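Local coordinates for protein mycobacterium tuberculosis paralogous family 11 (Mycobacterium smegmatis, PDB 4Y9I) that probably binds the deazaflavin coenzyme F420 and uses its reduced form to reduce quinones, at residues Gly34-Lys42 against Arg106-Glu114; Tyr52-Val61 against Pro71-Glu79. All coordinates share one frame; numbering follows the deposited sequence.

Contact 1: residues Gly34-Lys42 against Arg106-Glu114; sequences GKYAMVASK and RLIPVFIVE
Lys-35 leaves its strand with CG anti to the carbonyl carbon (chi1 -59°) and then runs fully extended, which carries its ammonium group across the CB of Glu-114. There NZ meets Glu-114 OE1 at 2.9 Å in a salt bridge, on the anti side of the carboxylate and 32° out of its plane; OE2 of the same group is taken by Arg-76. On the way, the lysine CD rests 3.7 Å from CD1 of Ile-112.

From this pair onward, strands 35-39 and 110-113 run antiparallel as neighbours in the six-stranded barrel, a fold consistent with the FMN-binding clan. Tyr-36 faces Val-113 and Met-38 faces Phe-111 in hydrogen-bonded pairs. The Met-38 N to Phe-111 O bond, 2.8 Å long, lies in the carbonyl plane, and beyond the strands the ladder gains another rung, Ala-40 N to Pro-109 O at 2.9 Å. With SD anti to CA (chi2 179°), Met-38 brings CG and SD alongside Val-113 CG2, SD at 3.8 Å, where Phe-12 also packs. The Phe-111 ring turns an edge to Ala-40 CB, with the carbonyl O of Met-38 in its plane. On the opposite side of the sheet Ala-37 CB touches Val-110 CG1, and Val-39 CG1 reaches Ile-108 CG2 at 3.8 Å; helix 96-102 covers both residues.

A water donates to both Gly-34 O and Val-113 O, supplementing the weak bond from Tyr-36 N. Both faces are thus mainly apolar, the buried Tyr-36 hydroxyl being satisfied by Asp-65 and Lys-68, while Lys-35, Glu-114 and Arg-76 form a chain of charges where strand 110-113 ends and strand 35-39 begins.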
ATOM      1  N   GLY A  34      -3.431  11.134   8.520  1.00  9.15           N
ATOM      2  CA  GLY A  34      -3.044  11.597   7.208  1.00 10.55           C
ATOM      3  C   GLY A  34      -2.004  10.805   6.469  1.00 13.33           C
ATOM      4  O   GLY A  34      -1.591  11.230   5.367  1.00 13.03           O
ATOM      5  N   LYS A  35      -1.534   9.720   7.091  1.00  6.99           N
ATOM      6  CA  LYS A  35      -0.640   8.754   6.454  1.00  6.12           C
ATOM      7  C   LYS A  35      -1.391   7.500   6.108  1.00  4.99           C
ATOM      8  O   LYS A  35      -2.404   7.135   6.746  1.00  6.81           O
ATOM      9  CB  LYS A  35       0.585   8.467   7.336  1.00  7.98           C
ATOM     10  CG  LYS A  35       1.396   9.743   7.629  1.00 11.51           C
ATOM     11  CD  LYS A  35       2.747   9.465   8.312  1.00 13.07           C
ATOM     12  CE  LYS A  35       3.607  10.769   8.377  1.00 17.95           C
ATOM     13  NZ  LYS A  35       4.988  10.448   8.832  1.00 16.90           N
ATOM     14  N   TYR A  36      -0.902   6.818   5.087  1.00  5.98           N
ATOM     15  CA  TYR A  36      -1.558   5.638   4.527  1.00  6.60           C
ATOM     16  C   TYR A  36      -0.616   4.470   4.492  1.00  7.70           C
ATOM     17  O   TYR A  36       0.639   4.662   4.323  1.00  8.01           O
ATOM     18  CB  TYR A  36      -2.087   5.878   3.108  1.00  6.25           C
ATOM     19  CG  TYR A  36      -3.236   6.882   3.039  1.00  7.06           C
ATOM     20  CD1 TYR A  36      -2.972   8.258   3.090  1.00  9.07           C
ATOM     21  CD2 TYR A  36      -4.561   6.473   3.074  1.00  6.76           C
ATOM     22  CE1 TYR A  36      -3.998   9.181   3.096  1.00  7.85           C
ATOM     23  CE2 TYR A  36      -5.598   7.399   3.057  1.00  8.35           C
ATOM     24  CZ  TYR A  36      -5.313   8.762   3.117  1.00  8.02           C
ATOM     25  OH  TYR A  36      -6.311   9.689   3.114  1.00 11.18           O
ATOM     26  N   ALA A  37      -1.140   3.244   4.584  1.00  6.57           N
ATOM     27  CA  ALA A  37      -0.330   2.063   4.350  1.00  5.64           C
ATOM     28  C   ALA A  37      -0.671   1.311   3.055  1.00  6.35           C
ATOM     29  O   ALA A  37      -1.857   1.184   2.695  1.00  7.65           O
ATOM     30  CB  ALA A  37      -0.397   1.088   5.519  1.00  6.75           C
ATOM     31  N   MET A  38       0.354   0.807   2.368  1.00  6.89           N
ATOM     32  CA  MET A  38       0.197  -0.104   1.212  1.00  5.35           C
ATOM     33  C   MET A  38       0.609  -1.481   1.740  1.00  6.58           C
ATOM     34  O   MET A  38       1.825  -1.736   2.022  1.00  6.34           O
ATOM     35  CB  MET A  38       1.139   0.269   0.104  1.00  5.85           C
ATOM     36  CG  MET A  38       0.915   1.692  -0.454  1.00  6.20           C
ATOM     37  SD  MET A  38       2.055   2.173  -1.752  1.00  7.34           S
ATOM     38  CE  MET A  38       1.331   1.270  -3.089  1.00  5.70           C
ATOM     39  N   VAL A  39      -0.317  -2.384   1.868  1.00  5.24           N
ATOM     40  CA  VAL A  39      -0.008  -3.775   2.314  1.00  5.79           C
ATOM     41  C   VAL A  39       0.314  -4.587   1.071  1.00  6.86           C
ATOM     42  O   VAL A  39      -0.506  -4.761   0.185  1.00  8.97           O
ATOM     43  CB  VAL A  39      -1.167  -4.368   3.082  1.00  4.72           C
ATOM     44  CG1 VAL A  39      -0.885  -5.826   3.445  1.00  8.25           C
ATOM     45  CG2 VAL A  39      -1.496  -3.503   4.291  1.00  7.58           C
ATOM     46  N   ALA A  40       1.591  -5.029   0.977  1.00  7.01           N
ATOM     47  CA  ALA A  40       2.097  -5.746  -0.200  1.00  7.19           C
ATOM     48  C   ALA A  40       1.793  -7.259  -0.164  1.00  9.58           C
ATOM     49  O   ALA A  40       2.689  -8.073  -0.197  1.00  9.99           O
ATOM     50  CB  ALA A  40       3.621  -5.471  -0.386  1.00  7.00           C
ATOM     51  N   SER A  41       0.501  -7.578  -0.017  1.00 10.60           N
ATOM     52  CA  SER A  41       0.036  -8.929  -0.172  1.00 10.23           C
ATOM     53  C   SER A  41      -0.350  -9.099  -1.581  1.00 11.83           C
ATOM     54  O   SER A  41      -0.254  -8.175  -2.369  1.00 12.92           O
ATOM     55  CB  SER A  41      -1.093  -9.207   0.742  1.00 10.20           C
ATOM     56  OG  SER A  41      -2.113  -8.257   0.613  1.00 13.22           O
ATOM     57  N   LYS A  42      -0.760 -10.299  -1.914  1.00 11.31           N
ATOM     58  CA  LYS A  42      -1.185 -10.639  -3.235  1.00 10.46           C
ATOM     59  C   LYS A  42      -2.335 -11.644  -3.102  1.00 13.02           C
ATOM     60  O   LYS A  42      -2.291 -12.764  -3.668  1.00 18.80           O
ATOM     61  CB  LYS A  42      -0.062 -11.282  -4.072  1.00 15.12           C
ATOM     62  CG  LYS A  42      -0.360 -11.136  -5.530  1.00 15.81           C
ATOM     63  CD  LYS A  42       0.554 -11.904  -6.452  1.00 14.31           C
ATOM     64  CE  LYS A  42      -0.210 -12.201  -7.739  1.00 19.46           C
ATOM     65  NZ  LYS A  42      -0.602 -11.034  -8.510  1.00 17.32           N
ATOM     66  N   ARG A 106       7.414 -15.329   6.192  1.00 12.86           N
ATOM     67  CA  ARG A 106       7.966 -13.999   5.932  1.00 10.22           C
ATOM     68  C   ARG A 106       6.905 -12.910   6.128  1.00  8.52           C
ATOM     69  O   ARG A 106       5.805 -13.003   5.554  1.00 10.53           O
ATOM     70  CB  ARG A 106       8.462 -13.989   4.520  1.00 14.38           C
ATOM     71  CG  ARG A 106       8.922 -12.703   3.964  1.00 15.13           C
ATOM     72  CD  ARG A 106       9.396 -12.969   2.525  1.00 17.28           C
ATOM     73  NE  ARG A 106      10.588 -13.857   2.492  1.00 24.35           N
ATOM     74  CZ  ARG A 106      11.856 -13.436   2.670  1.00 18.30           C
ATOM     75  NH1 ARG A 106      12.141 -12.128   2.913  1.00 21.35           N
ATOM     76  NH2 ARG A 106      12.820 -14.322   2.634  1.00 19.91           N
ATOM     77  N   LEU A 107       7.232 -11.895   6.909  1.00  9.17           N
ATOM     78  CA  LEU A 107       6.265 -10.790   7.146  1.00  6.35           C
ATOM     79  C   LEU A 107       5.877 -10.213   5.813  1.00  8.15           C
ATOM     80  O   LEU A 107       6.733  -9.888   4.911  1.00  9.39           O
ATOM     81  CB  LEU A 107       6.846  -9.686   8.006  1.00 10.21           C
ATOM     82  CG  LEU A 107       7.081 -10.015   9.459  1.00  8.84           C
ATOM     83  CD1 LEU A 107       7.680  -8.845  10.188  1.00 10.28           C
ATOM     84  CD2 LEU A 107       5.848 -10.523  10.176  1.00 11.77           C
ATOM     85  N   ILE A 108       4.565  -9.980   5.677  1.00  8.10           N
ATOM     86  CA  ILE A 108       4.078  -9.259   4.484  1.00  7.69           C
ATOM     87  C   ILE A 108       4.616  -7.813   4.551  1.00  5.46           C
ATOM     88  O   ILE A 108       4.405  -7.124   5.537  1.00  8.13           O
ATOM     89  CB  ILE A 108       2.529  -9.308   4.408  1.00  7.29           C
ATOM     90  CG1 ILE A 108       2.063 -10.730   4.159  1.00  7.18           C
ATOM     91  CG2 ILE A 108       1.952  -8.399   3.325  1.00  8.10           C
ATOM     92  CD1 ILE A 108       0.602 -10.975   4.425  1.00  7.63           C
ATOM     93  N   PRO A 109       5.256  -7.349   3.473  1.00  8.02           N
ATOM     94  CA  PRO A 109       5.763  -5.961   3.566  1.00  8.04           C
ATOM     95  C   PRO A 109       4.612  -4.984   3.700  1.00  9.29           C
ATOM     96  O   PRO A 109       3.560  -5.177   3.055  1.00  9.10           O
ATOM     97  CB  PRO A 109       6.496  -5.754   2.245  1.00 10.15           C
ATOM     98  CG  PRO A 109       6.830  -7.161   1.773  1.00 11.25           C
ATOM     99  CD  PRO A 109       5.678  -8.026   2.249  1.00  8.11           C
ATOM    100  N   VAL A 110       4.844  -3.903   4.452  1.00  7.69           N
ATOM    101  CA  VAL A 110       3.890  -2.784   4.577  1.00  6.82           C
ATOM    102  C   VAL A 110       4.697  -1.573   4.358  1.00  7.17           C
ATOM    103  O   VAL A 110       5.703  -1.342   5.082  1.00  6.73           O
ATOM    104  CB  VAL A 110       3.202  -2.741   5.950  1.00  6.94           C
ATOM    105  CG1 VAL A 110       2.176  -1.672   6.024  1.00  7.43           C
ATOM    106  CG2 VAL A 110       2.633  -4.149   6.225  1.00  9.01           C
ATOM    107  N   PHE A 111       4.215  -0.724   3.440  1.00  5.49           N
ATOM    108  CA  PHE A 111       4.795   0.586   3.215  1.00  4.97           C
ATOM    109  C   PHE A 111       3.931   1.669   3.859  1.00  7.65           C
ATOM    110  O   PHE A 111       2.699   1.679   3.700  1.00  8.86           O
ATOM    111  CB  PHE A 111       4.877   0.891   1.704  1.00  5.78           C
ATOM    112  CG  PHE A 111       5.764  -0.023   0.921  1.00  5.40           C
ATOM    113  CD1 PHE A 111       5.327  -1.283   0.558  1.00  7.47           C
ATOM    114  CD2 PHE A 111       7.076   0.347   0.585  1.00  8.38           C
ATOM    115  CE1 PHE A 111       6.160  -2.150  -0.127  1.00 11.09           C
ATOM    116  CE2 PHE A 111       7.919  -0.556  -0.084  1.00  9.91           C
ATOM    117  CZ  PHE A 111       7.459  -1.789  -0.473  1.00 11.04           C
ATOM    118  N   ILE A 112       4.530   2.636   4.516  1.00  5.97           N
ATOM    119  CA  ILE A 112       3.875   3.903   4.910  1.00  4.54           C
ATOM    120  C   ILE A 112       4.031   4.899   3.730  1.00  7.45           C
ATOM    121  O   ILE A 112       5.082   4.913   3.086  1.00  8.13           O
ATOM    122  CB  ILE A 112       4.429   4.485   6.234  1.00  7.79           C
ATOM    123  CG1 ILE A 112       3.502   5.560   6.758  1.00  8.21           C
ATOM    124  CG2 ILE A 112       5.833   4.981   6.023  1.00  7.29           C
ATOM    125  CD1 ILE A 112       3.861   5.957   8.164  1.00  9.80           C
ATOM    126  N   VAL A 113       2.973   5.635   3.479  1.00  6.71           N
ATOM    127  CA  VAL A 113       3.024   6.670   2.471  1.00  5.37           C
ATOM    128  C   VAL A 113       2.784   8.007   3.154  1.00  6.60           C
ATOM    129  O   VAL A 113       1.789   8.208   3.704  1.00  8.96           O
ATOM    130  CB  VAL A 113       2.029   6.381   1.339  1.00  5.27           C
ATOM    131  CG1 VAL A 113       2.106   7.467   0.306  1.00  6.67           C
ATOM    132  CG2 VAL A 113       2.307   5.039   0.701  1.00  7.01           C
ATOM    133  N   GLU A 114       3.776   8.866   3.052  1.00  9.26           N
ATOM    134  CA  GLU A 114       3.918  10.015   3.862  1.00 11.32           C
ATOM    135  C   GLU A 114       4.532  11.159   3.015  1.00 13.90           C
ATOM    136  O   GLU A 114       4.372  12.244   3.501  1.00 17.29           O
ATOM    137  CB  GLU A 114       4.772   9.712   5.141  1.00 15.48           C
ATOM    138  CG  GLU A 114       6.238   9.359   4.910  1.00 15.48           C
ATOM    139  CD  GLU A 114       6.961   8.692   6.086  1.00 16.39           C
ATOM    140  OE1 GLU A 114       6.455   8.604   7.143  1.00 19.68           O
ATOM    141  OE2 GLU A 114       8.070   8.293   5.905  1.00 21.46           O
TER
HETATM  142  O   HOH W   1       0.280  10.567   3.306  1.00 14.26           O

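Contact 2: residues Tyr52-Val61 against Pro71-Glu79; sequences YFNVKANPTV and PDRTARELE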
ATOM      1  N   TYR A  52       5.306  -4.159  -5.821  1.00 11.34           N
ATOM      2  CA  TYR A  52       6.222  -4.114  -4.690  1.00  9.12           C
ATOM      3  C   TYR A  52       7.605  -3.616  -5.153  1.00  9.57           C
ATOM      4  O   TYR A  52       8.154  -2.696  -4.555  1.00  9.85           O
ATOM      5  CB  TYR A  52       6.366  -5.508  -4.100  1.00 10.20           C
ATOM      6  CG  TYR A  52       7.452  -5.682  -3.131  1.00 12.00           C
ATOM      7  CD1 TYR A  52       7.328  -5.237  -1.849  1.00 12.65           C
ATOM      8  CD2 TYR A  52       8.641  -6.320  -3.493  1.00 12.24           C
ATOM      9  CE1 TYR A  52       8.311  -5.460  -0.921  1.00 16.88           C
ATOM     10  CE2 TYR A  52       9.636  -6.527  -2.575  1.00 11.95           C
ATOM     11  CZ  TYR A  52       9.468  -6.083  -1.308  1.00 17.99           C
ATOM     12  OH  TYR A  52      10.459  -6.253  -0.320  1.00 30.84           O
ATOM     13  N   PHE A  53       8.155  -4.245  -6.180  1.00 12.04           N
ATOM     14  CA  PHE A  53       9.460  -3.802  -6.660  1.00 10.40           C
ATOM     15  C   PHE A  53       9.433  -2.386  -7.261  1.00 10.62           C
ATOM     16  O   PHE A  53      10.400  -1.644  -7.082  1.00 11.88           O
ATOM     17  CB  PHE A  53      10.096  -4.871  -7.588  1.00 19.52           C
ATOM     18  CG  PHE A  53      10.643  -6.087  -6.812  1.00 16.67           C
ATOM     19  CD1 PHE A  53      11.553  -5.910  -5.782  1.00 23.16           C
ATOM     20  CD2 PHE A  53      10.222  -7.353  -7.117  1.00 20.45           C
ATOM     21  CE1 PHE A  53      12.070  -6.986  -5.079  1.00 23.77           C
ATOM     22  CE2 PHE A  53      10.731  -8.453  -6.444  1.00 17.82           C
ATOM     23  CZ  PHE A  53      11.639  -8.282  -5.429  1.00 18.13           C
ATOM     24  N   ASN A  54       8.307  -1.993  -7.807  0.56 12.48           N
ATOM     25  CA  ASN A  54       8.190  -0.668  -8.353  0.56 13.47           C
ATOM     26  C   ASN A  54       8.265   0.466  -7.293  0.56 12.47           C
ATOM     27  O   ASN A  54       8.920   1.448  -7.526  0.56 10.73           O
ATOM     28  CB  ASN A  54       6.869  -0.485  -9.090  0.56 12.48           C
ATOM     29  CG  ASN A  54       6.679  -1.358 -10.291  0.56 17.01           C
ATOM     30  OD1 ASN A  54       7.594  -1.800 -10.897  0.56 23.95           O
ATOM     31  ND2 ASN A  54       5.393  -1.565 -10.662  0.56 13.55           N
ATOM     32  N   VAL A  55       7.593   0.299  -6.167  0.56  8.19           N
ATOM     33  CA  VAL A  55       7.636   1.332  -5.151  0.56  7.22           C
ATOM     34  C   VAL A  55       8.993   1.330  -4.453  0.56  7.87           C
ATOM     35  O   VAL A  55       9.345   2.325  -3.847  0.56 10.05           O
ATOM     36  CB  VAL A  55       6.456   1.260  -4.116  0.56  8.09           C
ATOM     37  CG1 VAL A  55       5.157   1.551  -4.822  0.56  9.66           C
ATOM     38  CG2 VAL A  55       6.375  -0.093  -3.407  0.56  7.94           C
ATOM     39  N   LYS A  56       9.735   0.233  -4.513  1.00  8.23           N
ATOM     40  CA  LYS A  56      11.077   0.291  -3.960  1.00  8.28           C
ATOM     41  C   LYS A  56      12.051   0.972  -4.942  1.00  7.21           C
ATOM     42  O   LYS A  56      12.849   1.824  -4.547  1.00  8.91           O
ATOM     43  CB  LYS A  56      11.509  -1.114  -3.577  1.00 10.21           C
ATOM     44  CG  LYS A  56      10.713  -1.703  -2.387  1.00 11.43           C
ATOM     45  CD  LYS A  56      11.050  -3.180  -2.144  1.00 17.50           C
ATOM     46  CE  LYS A  56      12.565  -3.387  -2.039  1.00 26.12           C
ATOM     47  NZ  LYS A  56      13.132  -4.764  -1.971  1.00 27.43           N
ATOM     48  N   ALA A  57      11.868   0.700  -6.228  1.00  5.53           N
ATOM     49  CA  ALA A  57      12.714   1.384  -7.260  1.00  9.32           C
ATOM     50  C   ALA A  57      12.428   2.851  -7.356  1.00  9.84           C
ATOM     51  O   ALA A  57      13.331   3.669  -7.589  1.00 10.21           O
ATOM     52  CB  ALA A  57      12.546   0.763  -8.599  1.00 11.39           C
ATOM     53  N   ASN A  58      11.150   3.219  -7.168  1.00  6.92           N
ATOM     54  CA  ASN A  58      10.747   4.608  -7.171  1.00  5.81           C
ATOM     55  C   ASN A  58       9.736   4.906  -6.070  1.00  8.21           C
ATOM     56  O   ASN A  58       8.542   4.661  -6.223  1.00  8.82           O
ATOM     57  CB  ASN A  58      10.183   5.036  -8.507  1.00  9.04           C
ATOM     58  CG  ASN A  58       9.778   6.487  -8.473  1.00  7.26           C
ATOM     59  OD1 ASN A  58      10.074   7.277  -7.536  1.00  7.51           O
ATOM     60  ND2 ASN A  58       9.130   6.901  -9.568  1.00  8.62           N
ATOM     61  N   PRO A  59      10.204   5.345  -4.899  1.00  7.04           N
ATOM     62  CA  PRO A  59       9.270   5.534  -3.789  1.00  7.55           C
ATOM     63  C   PRO A  59       8.250   6.686  -3.915  1.00  6.14           C
ATOM     64  O   PRO A  59       7.418   6.854  -3.010  1.00  6.95           O
ATOM     65  CB  PRO A  59      10.209   5.849  -2.608  1.00  8.11           C
ATOM     66  CG  PRO A  59      11.536   5.213  -3.007  1.00  8.39           C
ATOM     67  CD  PRO A  59      11.601   5.427  -4.490  1.00  6.05           C
ATOM     68  N   THR A  60       8.298   7.497  -4.972  1.00  5.97           N
ATOM     69  CA  THR A  60       7.410   8.649  -5.094  1.00  6.98           C
ATOM     70  C   THR A  60       6.037   8.092  -5.564  1.00  6.38           C
ATOM     71  O   THR A  60       5.918   7.566  -6.655  1.00  7.50           O
ATOM     72  CB  THR A  60       7.907   9.626  -6.115  1.00  7.35           C
ATOM     73  OG1 THR A  60       9.244  10.004  -5.763  1.00  8.37           O
ATOM     74  CG2 THR A  60       7.010  10.844  -6.212  1.00 10.00           C
ATOM     75  N   VAL A  61       5.031   8.241  -4.723  1.00  5.37           N
ATOM     76  CA  VAL A  61       3.688   7.616  -4.851  1.00  6.11           C
ATOM     77  C   VAL A  61       2.645   8.614  -4.455  1.00  5.58           C
ATOM     78  O   VAL A  61       2.762   9.290  -3.417  1.00  7.60           O
ATOM     79  CB  VAL A  61       3.574   6.392  -3.935  1.00  8.06           C
ATOM     80  CG1 VAL A  61       2.175   5.850  -3.894  1.00  7.41           C
ATOM     81  CG2 VAL A  61       4.594   5.324  -4.383  1.00  8.80           C
ATOM     82  N   PRO A  71      -0.453  14.379  -3.806  1.00  9.67           N
ATOM     83  CA  PRO A  71       0.511  14.063  -4.840  1.00  7.75           C
ATOM     84  C   PRO A  71       1.938  13.800  -4.333  1.00  8.90           C
ATOM     85  O   PRO A  71       2.443  14.528  -3.456  1.00  7.92           O
ATOM     86  CB  PRO A  71       0.461  15.295  -5.762  1.00 10.85           C
ATOM     87  CG  PRO A  71       0.110  16.411  -4.840  1.00 11.54           C
ATOM     88  CD  PRO A  71      -0.830  15.818  -3.837  1.00  9.71           C
ATOM     89  N   ASP A  72       2.603  12.827  -4.973  1.00  7.72           N
ATOM     90  CA  ASP A  72       4.046  12.683  -4.924  1.00  7.54           C
ATOM     91  C   ASP A  72       4.572  12.642  -3.489  1.00 10.19           C
ATOM     92  O   ASP A  72       5.540  13.312  -3.124  1.00  8.56           O
ATOM     93  CB  ASP A  72       4.709  13.810  -5.689  1.00  7.08           C
ATOM     94  CG  ASP A  72       4.358  13.785  -7.160  1.00  9.99           C
ATOM     95  OD1 ASP A  72       3.908  12.726  -7.669  1.00 12.83           O
ATOM     96  OD2 ASP A  72       4.452  14.846  -7.789  1.00 16.85           O
ATOM     97  N   ARG A  73       3.912  11.832  -2.687  0.92  4.84           N
ATOM     98  CA  ARG A  73       4.376  11.465  -1.368  0.92  5.89           C
ATOM     99  C   ARG A  73       5.415  10.367  -1.511  0.92  7.25           C
ATOM    100  O   ARG A  73       5.806  10.081  -2.565  0.92  6.27           O
ATOM    101  CB  ARG A  73       3.174  11.001  -0.531  0.92  5.76           C
ATOM    102  CG  ARG A  73       2.162  12.121  -0.334  0.92  6.82           C
ATOM    103  CD  ARG A  73       2.728  13.410   0.301  0.92  8.60           C
ATOM    104  NE  ARG A  73       1.660  14.193   0.916  0.92 10.91           N
ATOM    105  CZ  ARG A  73       1.056  15.187   0.368  0.92 12.25           C
ATOM    106  NH1 ARG A  73       1.378  15.618  -0.822  0.92 12.02           N
ATOM    107  NH2 ARG A  73       0.139  15.803   1.095  0.92 12.13           N
ATOM    108  N   THR A  74       5.879   9.839  -0.394  1.00  7.99           N
ATOM    109  CA  THR A  74       6.979   8.901  -0.404  1.00  6.71           C
ATOM    110  C   THR A  74       6.608   7.625   0.355  1.00  6.78           C
ATOM    111  O   THR A  74       6.109   7.672   1.474  1.00  8.58           O
ATOM    112  CB  THR A  74       8.232   9.476   0.276  1.00  9.12           C
ATOM    113  OG1 THR A  74       8.524  10.756  -0.279  1.00  9.27           O
ATOM    114  CG2 THR A  74       9.429   8.570   0.138  1.00  9.41           C
ATOM    115  N   ALA A  75       6.727   6.494  -0.350  1.00  5.40           N
ATOM    116  CA  ALA A  75       6.498   5.167   0.195  1.00  5.36           C
ATOM    117  C   ALA A  75       7.764   4.644   0.862  1.00  6.08           C
ATOM    118  O   ALA A  75       8.838   4.609   0.218  1.00  8.62           O
ATOM    119  CB  ALA A  75       6.089   4.249  -0.939  1.00  7.09           C
ATOM    120  N   ARG A  76       7.665   4.211   2.114  1.00  5.53           N
ATOM    121  CA  ARG A  76       8.809   3.683   2.877  1.00  5.45           C
ATOM    122  C   ARG A  76       8.405   2.324   3.468  1.00  7.12           C
ATOM    123  O   ARG A  76       7.414   2.221   4.211  1.00  7.23           O
ATOM    124  CB  ARG A  76       9.174   4.706   3.958  1.00  9.00           C
ATOM    125  CG  ARG A  76      10.108   4.228   5.053  1.00 13.29           C
ATOM    126  CD  ARG A  76      10.544   5.401   5.956  1.00 15.50           C
ATOM    127  NE  ARG A  76       9.469   6.037   6.703  1.00 15.44           N
ATOM    128  CZ  ARG A  76       9.014   5.637   7.880  1.00 12.60           C
ATOM    129  NH1 ARG A  76       9.540   4.562   8.465  1.00 15.60           N
ATOM    130  NH2 ARG A  76       8.048   6.322   8.483  1.00 14.30           N
ATOM    131  N   GLU A  77       9.197   1.310   3.225  1.00  8.01           N
ATOM    132  CA  GLU A  77       8.947  -0.002   3.768  1.00  7.93           C
ATOM    133  C   GLU A  77       9.219  -0.002   5.272  1.00  7.42           C
ATOM    134  O   GLU A  77      10.315   0.386   5.716  1.00 10.16           O
ATOM    135  CB  GLU A  77       9.827  -1.064   3.063  1.00  7.49           C
ATOM    136  CG  GLU A  77       9.454  -2.481   3.411  1.00 10.83           C
ATOM    137  CD  GLU A  77      10.094  -3.521   2.538  1.00 15.54           C
ATOM    138  OE1 GLU A  77      10.891  -3.140   1.683  1.00 12.96           O
ATOM    139  OE2 GLU A  77       9.890  -4.730   2.787  1.00 18.74           O
ATOM    140  N   LEU A  78       8.193  -0.351   6.038  1.00  8.38           N
ATOM    141  CA  LEU A  78       8.220  -0.337   7.499  1.00  6.70           C
ATOM    142  C   LEU A  78       8.931  -1.550   8.054  1.00  7.65           C
ATOM    143  O   LEU A  78       8.981  -2.629   7.437  1.00  8.57           O
ATOM    144  CB  LEU A  78       6.801  -0.305   8.063  1.00  6.25           C
ATOM    145  CG  LEU A  78       6.051   0.953   7.728  1.00  6.66           C
ATOM    146  CD1 LEU A  78       4.599   0.732   8.120  1.00 11.09           C
ATOM    147  CD2 LEU A  78       6.638   2.165   8.453  1.00 11.57           C
ATOM    148  N   GLU A  79       9.491  -1.315   9.237  1.00  9.81           N
ATOM    149  CA  GLU A  79      10.212  -2.333   9.997  1.00  8.72           C
ATOM    150  C   GLU A  79       9.789  -2.285  11.429  1.00  8.31           C
ATOM    151  O   GLU A  79       9.268  -1.270  11.922  1.00  9.80           O
ATOM    152  CB  GLU A  79      11.724  -2.062   9.923  1.00 11.57           C
ATOM    153  CG  GLU A  79      12.252  -1.833   8.527  1.00 13.00           C
ATOM    154  CD  GLU A  79      13.788  -1.747   8.468  1.00 18.65           C
ATOM    155  OE1 GLU A  79      14.462  -2.755   8.106  1.00 19.77           O
ATOM    156  OE2 GLU A  79      14.296  -0.674   8.817  1.00 21.21           O
TER
HETATM  157  O   HOH W   2      12.840  -4.767   0.631  1.00 25.31           O
HETATM  158  O   HOH W   3       9.780   2.383  -1.055  1.00 11.00           O
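Pro-59 to Val-61 run antiparallel to Arg-73 to Ala-75, after helix 52-57 has passed over strand 73-77 at 115° with the axes 8.7 Å apart. Ala-75 N donates to Pro-59 O over 2.8 Å, almost straight and in the carbonyl plane. Val-61 and Arg-73 form a hydrogen-bonded pair: Val-61 N reaches Arg-73 O at 2.9 Å from well above the carbonyl plane, whereas the return bond from Arg-73 N is weak and bent to 123°. The chain turns a corner at Asp-72, just before this pair. Between the two rungs Thr-60 and Thr-74 make a non-hydrogen-bonded pair.

Ahead of the strand, Asn-58 leaves the helix and closes an Asx turn, its OD1 accepting from Thr-60 N. This turn delivers the chain from helix 51-57 into the β-hairpin of strands 60-65 and 68-77, neighbours in the closed six-stranded antiparallel barrel, with 68-77 also beside 110-113.

On the buried side, Ala-75 CB sits 3.9 Å from Val-61 CG2 and also approaches Val-55 on the helix. On the other side of the hairpin, Thr-60 holds CG2 anti to its N and lays that methyl across Asp-72, 3.8 Å from CB.

Further along, Glu-77 stretches out toward the helix. Its carboxylate stands nearly perpendicular to the Tyr-52 ring, with OE2 at the ring edge, while the CD of Lys-56 lies over one face of that ring, toward its rim. Lys-56 NZ and Glu-77 OE1 are 4.6 Å apart, beyond a salt bridge; a water accepts from NZ, donates to OE1 and hydrogen-bonds Tyr-52 OH. A second water donates to Val-55 O and to Ala-75 O, 2.7 Å from the latter, tying helix backbone to strand backbone.

In the fold
Strand 110-113 joins the two contacts, pairing with strand 35-39 in contact 1 and, along its other edge, with strand 68-77 of contact 2; the centres of the two contacts lie about 9 Å apart. Along the chain, contact 2 is nested inside the loop that contact 1 closes. Arg-76 NE of contact 2 bridges to Glu-114 OE2 of contact 1 at 2.8 Å, and Leu-78 N lies 2.8 Å from Val-110 O, a probable hydrogen bond. Helix 51-57 leans on the approach to strand 110-113, Tyr-52 CE1 packing 3.5 Å from Pro-109 CG; between the neighbouring strands Phe-111 CD2 lies 3.5 Å from Glu-77 N. Both contacts thus belong to one barrel wall, with helix 51-57 packed against it.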